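Local coordinates for laccase (Botrytis aclada, PDB 3SQR), which oxidises phenolic substrates such as hydroquinones with dioxygen, which it reduces to water, using copper, as a multicopper oxidase of the laccase class, at residues I213-P223 / I528-L536; S409-S417 / L572-I580. One frame throughout, in Å; residues are numbered along the deposited sequence.

Both contacts are largely buried and lie about 14 Å apart, centre to centre, on the same side of the molecule. Contact 1 sets the turn and helix end of 213-223, from the second cupredoxin domain, against the short helix 529-533 beside the type 1 copper; apolar indole packing dominates it, and polar groups meet through water. Contact 2 ties the C-terminal tail 572-580 to the loop 409-417 by direct hydrogen bonds, with its last residue close to His170 and His525, ligands of a type 3 copper. The two touch where Ser578 OG meets Ala532 O and Asp577 OD2 meets Ser533 OG. Both touch the same NAG of a protein-attached glycan.

Contact 1 (I213-P223 / I528-L536); sequences IWDTARLGAPP and IAWHASEGL. With CU (copper (II) ion), chain D; NAG (2-acetamido-2-deoxy-beta-D-glucopyranose), chain B; BMA (beta-D-mannopyranose), chain C.
Ile213 begins the contact by laying CG1 at the edge of the Trp530 indole. Next along the helix, Trp214, with CG anti to its backbone N (chi1 159°), brings its six-membered ring alongside Trp530 and Ser533: CE3 lies 3.8 Å from Trp530 CE3, edge to edge, and CH2 lies 3.7 Å from Ser533 CB. Its NE1 bonds to Asp576 O of the C-terminal tail. Ala217 places CB over the face of Trp530, a CH-pi contact 3.6 Å from the six-ring centroid. The carbonyl O of Ala217 is joined to Glu534 OE2 through a water, and a second water links Gly220 O with Glu534 OE1. Pro222 CB then packs 3.5 Å from Trp530 CD1, while Pro223 CD rests above the indole plane near its rim. Trp530 NE1 donates 2.8 Å to a water lying in the ring plane, which in turn donates to Pro223 O. Next in sequence to Trp530, His531 ND1 binds copper at 2.0 Å, with His463 and Cys526 completing the three protein ligands. The arrangement is that of a type 1 copper site in a cupredoxin domain, its ligand-bearing helix packed against the neighbouring domain.

Contact 2 (S409-S417 / L572-I580); sequences SSLLLDWSS and LFAEDDSGI. With NAG (2-acetamido-2-deoxy-beta-D-glucopyranose), chain E; NAG (2-acetamido-2-deoxy-beta-D-glucopyranose), chain B.
Trp415 lies under the side chain of Glu575, whose CG sits 3.8 Å from the centroid of the six-membered ring in a CH-pi contact. Glu575 is extended, with CG anti to the backbone N (chi1 -171°), and this carries its carboxylate across the indole, the two planes stacked 18° apart. At the ring's edge, Trp415 NE1 donates 2.7 Å to Gly579 O; the acceptor is in the indole plane and the N-H meets a lone pair in the carbonyl plane, a geometry that, with the stacking on the ring, should restrict its rotation. Beyond the far end of the indole, CH2 meets the acetamido methyl C8 of a glycan NAG 3.6 Å away, and Phe171 stacks on the ring. A backbone bond from Leu413 N to Ser578 O, 2.9 Å long, joins the two segments. Ile580 CG2 packs against both Leu413 CD1 (3.6 Å) and Leu411 CD2 (3.9 Å). Asp577 OD1 accepts from Gly579 N in an Asx turn that shapes the tail, while its OD2 is held by Ser533 and Ser172. The terminal carboxylate of Ile580 makes a weak bond to His170, a type 3 copper ligand; this buried Asp-Ser-Gly-Ile end, at the trinuclear centre, is consistent with the C-terminal plug known from ascomycete laccases. A water accepts from Trp415 N and donates to Glu575 OE1. Glu575 OE2 comes within 2.7 Å of Leu413 O; an approach this close between two oxygens suggests that the carboxyl group may be protonated, its acidity probably weakened by the neighbouring carbonyl and by Asp414.

Contact 1 (I213-P223 / I528-L536)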
# COMPACT_ATOMS: atom_id res chain seq x y z
N ILE A 213 -20.81 -1.31 6.19
CA ILE A 213 -20.40 -1.79 7.48
C ILE A 213 -19.57 -0.78 8.26
O ILE A 213 -19.15 -1.06 9.39
CB ILE A 213 -19.73 -3.16 7.37
CG1 ILE A 213 -18.73 -3.19 6.25
CG2 ILE A 213 -20.77 -4.22 6.91
CD1 ILE A 213 -18.06 -4.53 6.04
N TRP A 214 -19.31 0.39 7.66
CA TRP A 214 -18.47 1.39 8.31
C TRP A 214 -19.14 1.90 9.58
O TRP A 214 -18.48 2.14 10.60
CB TRP A 214 -18.22 2.54 7.34
CG TRP A 214 -17.82 3.84 7.92
CD1 TRP A 214 -18.52 5.00 7.83
CD2 TRP A 214 -16.65 4.15 8.71
NE1 TRP A 214 -17.89 5.99 8.49
CE2 TRP A 214 -16.73 5.51 9.04
CE3 TRP A 214 -15.57 3.42 9.16
CZ2 TRP A 214 -15.76 6.15 9.81
CZ3 TRP A 214 -14.63 4.05 9.96
CH2 TRP A 214 -14.70 5.41 10.22
N ASP A 215 -20.46 2.10 9.54
CA ASP A 215 -21.11 2.60 10.76
C ASP A 215 -20.97 1.63 11.94
O ASP A 215 -20.78 2.05 13.10
CB ASP A 215 -22.57 3.01 10.49
CG ASP A 215 -22.67 4.23 9.66
OD1 ASP A 215 -21.93 5.21 9.91
OD2 ASP A 215 -23.50 4.26 8.72
N THR A 216 -21.00 0.33 11.68
CA THR A 216 -20.67 -0.66 12.73
C THR A 216 -19.17 -0.60 13.04
O THR A 216 -18.77 -0.55 14.21
CB THR A 216 -21.02 -2.06 12.32
OG1 THR A 216 -22.41 -2.10 11.98
CG2 THR A 216 -20.70 -3.06 13.45
N ALA A 217 -18.34 -0.57 11.98
CA ALA A 217 -16.89 -0.67 12.21
C ALA A 217 -16.42 0.48 13.07
O ALA A 217 -15.57 0.32 13.93
CB ALA A 217 -16.09 -0.70 10.87
N ARG A 218 -16.99 1.64 12.86
CA ARG A 218 -16.49 2.81 13.55
C ARG A 218 -16.89 2.89 15.04
O ARG A 218 -16.46 3.78 15.74
CB ARG A 218 -16.91 4.07 12.84
CG ARG A 218 -18.33 4.46 13.02
CD ARG A 218 -18.66 5.48 12.03
NE ARG A 218 -19.93 6.16 12.33
CZ ARG A 218 -20.28 7.31 11.78
NH1 ARG A 218 -19.50 7.90 10.89
NH2 ARG A 218 -21.44 7.87 12.12
N LEU A 219 -17.69 1.95 15.52
CA LEU A 219 -17.92 1.83 16.96
C LEU A 219 -16.65 1.35 17.65
O LEU A 219 -16.53 1.41 18.89
CB LEU A 219 -19.10 0.88 17.24
CG LEU A 219 -20.47 1.25 16.63
CD1 LEU A 219 -21.62 0.22 17.01
CD2 LEU A 219 -20.90 2.65 16.96
N GLY A 220 -15.69 0.82 16.87
CA GLY A 220 -14.35 0.50 17.40
C GLY A 220 -13.74 -0.80 16.93
O GLY A 220 -12.49 -1.00 17.00
N ALA A 221 -14.57 -1.74 16.52
CA ALA A 221 -14.07 -3.08 16.24
C ALA A 221 -14.21 -3.32 14.73
O ALA A 221 -15.27 -3.23 14.21
CB ALA A 221 -14.89 -4.08 16.98
N PRO A 222 -13.11 -3.65 14.04
CA PRO A 222 -13.25 -4.02 12.64
C PRO A 222 -14.09 -5.30 12.54
O PRO A 222 -13.92 -6.20 13.32
CB PRO A 222 -11.81 -4.31 12.23
CG PRO A 222 -11.01 -3.40 13.06
CD PRO A 222 -11.70 -3.63 14.43
N PRO A 223 -15.04 -5.33 11.60
CA PRO A 223 -15.77 -6.59 11.44
C PRO A 223 -14.93 -7.74 10.87
O PRO A 223 -13.99 -7.48 10.11
CB PRO A 223 -16.87 -6.24 10.44
CG PRO A 223 -16.35 -5.11 9.67
CD PRO A 223 -15.50 -4.28 10.68
N ILE A 528 -4.44 0.32 7.67
CA ILE A 528 -5.66 -0.43 7.98
C ILE A 528 -6.79 0.58 7.67
O ILE A 528 -6.83 1.67 8.26
CB ILE A 528 -5.70 -0.90 9.43
CG1 ILE A 528 -4.65 -1.96 9.71
CG2 ILE A 528 -7.16 -1.42 9.77
CD1 ILE A 528 -4.42 -2.30 11.22
N ALA A 529 -7.62 0.27 6.69
CA ALA A 529 -8.51 1.24 6.15
C ALA A 529 -9.42 1.81 7.22
O ALA A 529 -9.66 3.00 7.23
CB ALA A 529 -9.34 0.66 4.94
N TRP A 530 -9.92 0.95 8.12
CA TRP A 530 -10.72 1.45 9.22
C TRP A 530 -9.97 2.48 10.04
O TRP A 530 -10.59 3.49 10.40
CB TRP A 530 -11.21 0.35 10.13
CG TRP A 530 -11.81 -0.83 9.44
CD1 TRP A 530 -11.38 -2.10 9.49
CD2 TRP A 530 -13.00 -0.84 8.64
NE1 TRP A 530 -12.22 -2.92 8.79
CE2 TRP A 530 -13.24 -2.15 8.29
CE3 TRP A 530 -13.95 0.14 8.31
CZ2 TRP A 530 -14.36 -2.53 7.54
CZ3 TRP A 530 -15.03 -0.22 7.57
CH2 TRP A 530 -15.21 -1.56 7.19
N HIS A 531 -8.68 2.23 10.31
CA HIS A 531 -7.89 3.11 11.18
C HIS A 531 -7.60 4.42 10.48
O HIS A 531 -7.74 5.49 11.08
CB HIS A 531 -6.60 2.42 11.61
CG HIS A 531 -6.84 1.22 12.47
ND1 HIS A 531 -5.84 0.47 13.01
CD2 HIS A 531 -8.00 0.61 12.85
CE1 HIS A 531 -6.35 -0.52 13.72
NE2 HIS A 531 -7.67 -0.44 13.65
N ALA A 532 -7.30 4.36 9.19
CA ALA A 532 -7.17 5.57 8.40
C ALA A 532 -8.42 6.40 8.45
O ALA A 532 -8.39 7.61 8.67
CB ALA A 532 -6.77 5.22 6.90
N SER A 533 -9.56 5.75 8.24
CA SER A 533 -10.85 6.43 8.25
C SER A 533 -11.21 7.02 9.64
O SER A 533 -11.87 8.09 9.73
CB SER A 533 -11.92 5.48 7.82
OG SER A 533 -11.96 5.46 6.42
N GLU A 534 -10.69 6.36 10.68
CA GLU A 534 -10.77 6.78 12.09
C GLU A 534 -9.73 7.80 12.48
O GLU A 534 -9.56 8.08 13.66
CB GLU A 534 -10.73 5.52 12.96
CG GLU A 534 -12.01 4.75 12.82
CD GLU A 534 -11.93 3.29 13.12
OE1 GLU A 534 -10.90 2.81 13.62
OE2 GLU A 534 -12.95 2.57 12.84
N GLY A 535 -9.00 8.35 11.52
CA GLY A 535 -8.07 9.37 11.77
C GLY A 535 -6.68 9.05 12.27
O GLY A 535 -5.98 9.98 12.76
N LEU A 536 -6.20 7.82 12.12
CA LEU A 536 -4.86 7.51 12.51
C LEU A 536 -3.88 7.94 11.44
O LEU A 536 -3.43 7.14 10.64
CB LEU A 536 -4.67 5.98 12.79
CG LEU A 536 -3.64 5.65 13.82
CD1 LEU A 536 -3.69 4.16 14.17
CD2 LEU A 536 -2.26 6.02 13.38
CU CU D . -3.91 0.92 12.59
C1 NAG B . -23.43 4.46 2.10
C2 NAG B . -24.03 3.09 2.26
C3 NAG B . -25.13 3.10 3.30
C4 NAG B . -24.67 3.84 4.58
C5 NAG B . -24.08 5.18 4.23
C6 NAG B . -23.56 6.02 5.41
C7 NAG B . -24.08 1.70 0.24
C8 NAG B . -24.82 1.40 -1.05
N2 NAG B . -24.57 2.68 0.97
O3 NAG B . -25.37 1.76 3.59
O4 NAG B . -25.76 4.05 5.47
O5 NAG B . -22.99 4.91 3.34
O6 NAG B . -22.66 5.23 6.11
O7 NAG B . -23.13 1.07 0.62
C1 BMA C . -25.63 3.20 6.60
C2 BMA C . -26.57 3.77 7.67
C3 BMA C . -26.64 2.76 8.79
C4 BMA C . -26.99 1.34 8.37
C5 BMA C . -26.19 0.81 7.15
C6 BMA C . -26.92 -0.23 6.27
O2 BMA C . -27.82 3.96 7.03
O3 BMA C . -27.52 3.28 9.76
O4 BMA C . -26.71 0.50 9.46
O5 BMA C . -25.98 1.89 6.24
O6 BMA C . -27.47 -1.45 6.74
O HOH W 1 -12.90 0.06 13.23
O HOH W 2 -10.72 0.34 14.87
O HOH W 3 -12.59 -5.65 8.62

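Contact 2 (S409-S417 / L572-I580)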
# COMPACT_ATOMS: atom_id res chain seq x y z
N SER A 409 -4.95 14.49 18.63
CA SER A 409 -5.78 15.00 17.57
C SER A 409 -6.05 13.90 16.53
O SER A 409 -5.14 13.27 16.03
CB SER A 409 -5.11 16.20 16.88
OG SER A 409 -5.84 16.60 15.77
N SER A 410 -7.29 13.70 16.18
CA SER A 410 -7.63 12.75 15.10
C SER A 410 -7.73 13.47 13.77
O SER A 410 -8.39 14.51 13.66
CB SER A 410 -8.95 12.08 15.44
OG SER A 410 -9.22 10.99 14.58
N LEU A 411 -7.10 12.93 12.73
CA LEU A 411 -7.13 13.57 11.41
C LEU A 411 -8.52 13.62 10.84
O LEU A 411 -9.26 12.61 10.81
CB LEU A 411 -6.17 12.85 10.40
CG LEU A 411 -5.91 13.62 9.11
CD1 LEU A 411 -4.53 14.24 9.12
CD2 LEU A 411 -6.08 12.65 7.93
N LEU A 412 -8.88 14.82 10.42
CA LEU A 412 -10.11 15.08 9.75
C LEU A 412 -9.89 16.22 8.75
O LEU A 412 -9.59 17.38 9.11
CB LEU A 412 -11.20 15.37 10.77
CG LEU A 412 -12.55 15.87 10.29
CD1 LEU A 412 -13.12 14.82 9.40
CD2 LEU A 412 -13.39 16.16 11.53
N LEU A 413 -10.03 15.86 7.48
CA LEU A 413 -9.66 16.77 6.41
C LEU A 413 -10.94 17.30 5.75
O LEU A 413 -11.98 16.65 5.75
CB LEU A 413 -8.81 16.06 5.37
CG LEU A 413 -7.50 15.47 5.88
CD1 LEU A 413 -6.70 14.94 4.67
CD2 LEU A 413 -6.68 16.44 6.65
N ASP A 414 -10.77 18.45 5.13
CA ASP A 414 -11.79 19.07 4.31
C ASP A 414 -11.39 18.88 2.90
O ASP A 414 -10.41 19.44 2.43
CB ASP A 414 -11.86 20.58 4.61
CG ASP A 414 -13.03 21.23 3.95
OD1 ASP A 414 -13.53 20.72 2.93
OD2 ASP A 414 -13.42 22.29 4.41
N TRP A 415 -12.18 18.08 2.21
CA TRP A 415 -11.91 17.73 0.82
C TRP A 415 -11.93 18.93 -0.11
O TRP A 415 -11.24 18.95 -1.13
CB TRP A 415 -12.93 16.72 0.38
CG TRP A 415 -12.68 15.31 0.83
CD1 TRP A 415 -11.46 14.69 1.07
CD2 TRP A 415 -13.66 14.32 1.06
NE1 TRP A 415 -11.65 13.41 1.44
CE2 TRP A 415 -12.99 13.13 1.43
CE3 TRP A 415 -15.06 14.30 0.97
CZ2 TRP A 415 -13.68 11.95 1.73
CZ3 TRP A 415 -15.72 13.13 1.30
CH2 TRP A 415 -15.04 11.97 1.63
N SER A 416 -12.71 19.99 0.25
CA SER A 416 -12.69 21.20 -0.52
C SER A 416 -11.53 22.16 -0.17
O SER A 416 -11.34 23.16 -0.85
CB SER A 416 -14.04 21.96 -0.34
OG SER A 416 -14.05 22.57 0.94
N SER A 417 -10.77 21.86 0.88
CA SER A 417 -9.65 22.71 1.23
C SER A 417 -8.51 21.79 1.60
O SER A 417 -8.04 21.70 2.73
CB SER A 417 -10.04 23.69 2.39
OG SER A 417 -9.01 24.62 2.56
N LEU A 572 -25.42 13.01 -2.38
CA LEU A 572 -26.22 12.08 -1.56
C LEU A 572 -25.54 11.79 -0.23
O LEU A 572 -26.20 11.51 0.74
CB LEU A 572 -26.42 10.72 -2.22
CG LEU A 572 -27.31 10.41 -3.41
CD1 LEU A 572 -27.78 8.96 -3.21
CD2 LEU A 572 -28.49 11.40 -3.57
N PHE A 573 -24.19 11.81 -0.21
CA PHE A 573 -23.43 11.46 0.99
C PHE A 573 -22.34 12.44 1.29
O PHE A 573 -21.59 12.87 0.40
CB PHE A 573 -22.82 10.09 0.81
CG PHE A 573 -23.80 9.05 0.47
CD1 PHE A 573 -24.68 8.58 1.43
CD2 PHE A 573 -23.86 8.53 -0.81
CE1 PHE A 573 -25.60 7.59 1.09
CE2 PHE A 573 -24.77 7.56 -1.13
CZ PHE A 573 -25.64 7.10 -0.19
N ALA A 574 -22.30 12.85 2.55
CA ALA A 574 -21.29 13.75 3.03
C ALA A 574 -20.12 12.87 3.46
O ALA A 574 -20.28 11.67 3.71
CB ALA A 574 -21.78 14.54 4.25
N GLU A 575 -18.97 13.51 3.59
CA GLU A 575 -17.83 12.96 4.29
C GLU A 575 -18.26 12.47 5.67
O GLU A 575 -18.98 13.16 6.41
CB GLU A 575 -16.74 14.04 4.48
CG GLU A 575 -15.42 13.51 5.01
CD GLU A 575 -14.38 14.62 5.20
OE1 GLU A 575 -14.76 15.85 5.17
OE2 GLU A 575 -13.18 14.29 5.42
N ASP A 576 -17.85 11.26 6.01
CA ASP A 576 -18.27 10.65 7.27
C ASP A 576 -17.10 9.87 7.88
O ASP A 576 -17.28 8.98 8.66
CB ASP A 576 -19.61 9.86 7.15
CG ASP A 576 -19.43 8.49 6.59
OD1 ASP A 576 -18.46 8.35 5.81
OD2 ASP A 576 -20.23 7.57 6.91
N ASP A 577 -15.91 10.32 7.54
CA ASP A 577 -14.71 9.79 8.13
C ASP A 577 -13.62 10.81 8.01
O ASP A 577 -13.88 11.99 7.81
CB ASP A 577 -14.37 8.41 7.53
CG ASP A 577 -13.93 8.44 6.06
OD1 ASP A 577 -13.76 9.52 5.47
OD2 ASP A 577 -13.78 7.30 5.52
N SER A 578 -12.36 10.41 8.18
CA SER A 578 -11.28 11.36 8.20
C SER A 578 -11.01 12.05 6.84
O SER A 578 -10.30 13.04 6.78
CB SER A 578 -10.01 10.62 8.55
OG SER A 578 -9.80 9.63 7.56
N GLY A 579 -11.49 11.47 5.76
CA GLY A 579 -11.26 11.98 4.43
C GLY A 579 -10.20 11.22 3.66
O GLY A 579 -10.15 11.33 2.40
N ILE A 580 -9.39 10.41 4.35
CA ILE A 580 -8.26 9.77 3.66
C ILE A 580 -8.52 8.31 3.54
O ILE A 580 -9.65 7.85 3.89
CB ILE A 580 -6.90 9.95 4.41
CG1 ILE A 580 -6.95 9.39 5.84
CG2 ILE A 580 -6.36 11.38 4.30
CD1 ILE A 580 -5.60 8.91 6.36
OXT ILE A 580 -7.59 7.57 3.19
C1 NAG E . -19.79 6.72 -1.13
C2 NAG E . -20.32 7.29 0.16
C3 NAG E . -20.88 6.31 1.18
C4 NAG E . -21.91 5.47 0.48
C5 NAG E . -21.33 4.91 -0.85
C6 NAG E . -22.39 4.28 -1.73
C7 NAG E . -19.15 9.46 0.35
C8 NAG E . -18.15 10.19 1.20
N2 NAG E . -19.40 8.21 0.77
O3 NAG E . -21.40 7.07 2.26
O4 NAG E . -22.31 4.37 1.23
O5 NAG E . -20.78 5.91 -1.67
O6 NAG E . -21.76 3.36 -2.59
O7 NAG E . -19.68 10.03 -0.61
C1 NAG B . -23.43 4.46 2.10
C2 NAG B . -24.03 3.09 2.26
C3 NAG B . -25.13 3.10 3.30
C4 NAG B . -24.67 3.84 4.58
C5 NAG B . -24.08 5.18 4.23
C6 NAG B . -23.56 6.02 5.41
C7 NAG B . -24.08 1.70 0.24
C8 NAG B . -24.82 1.40 -1.05
N2 NAG B . -24.57 2.68 0.97
O3 NAG B . -25.37 1.76 3.59
O4 NAG B . -25.76 4.05 5.47
O5 NAG B . -22.99 4.91 3.34
O6 NAG B . -22.66 5.23 6.11
O7 NAG B . -23.13 1.07 0.62
O HOH W 4 -15.05 17.80 3.06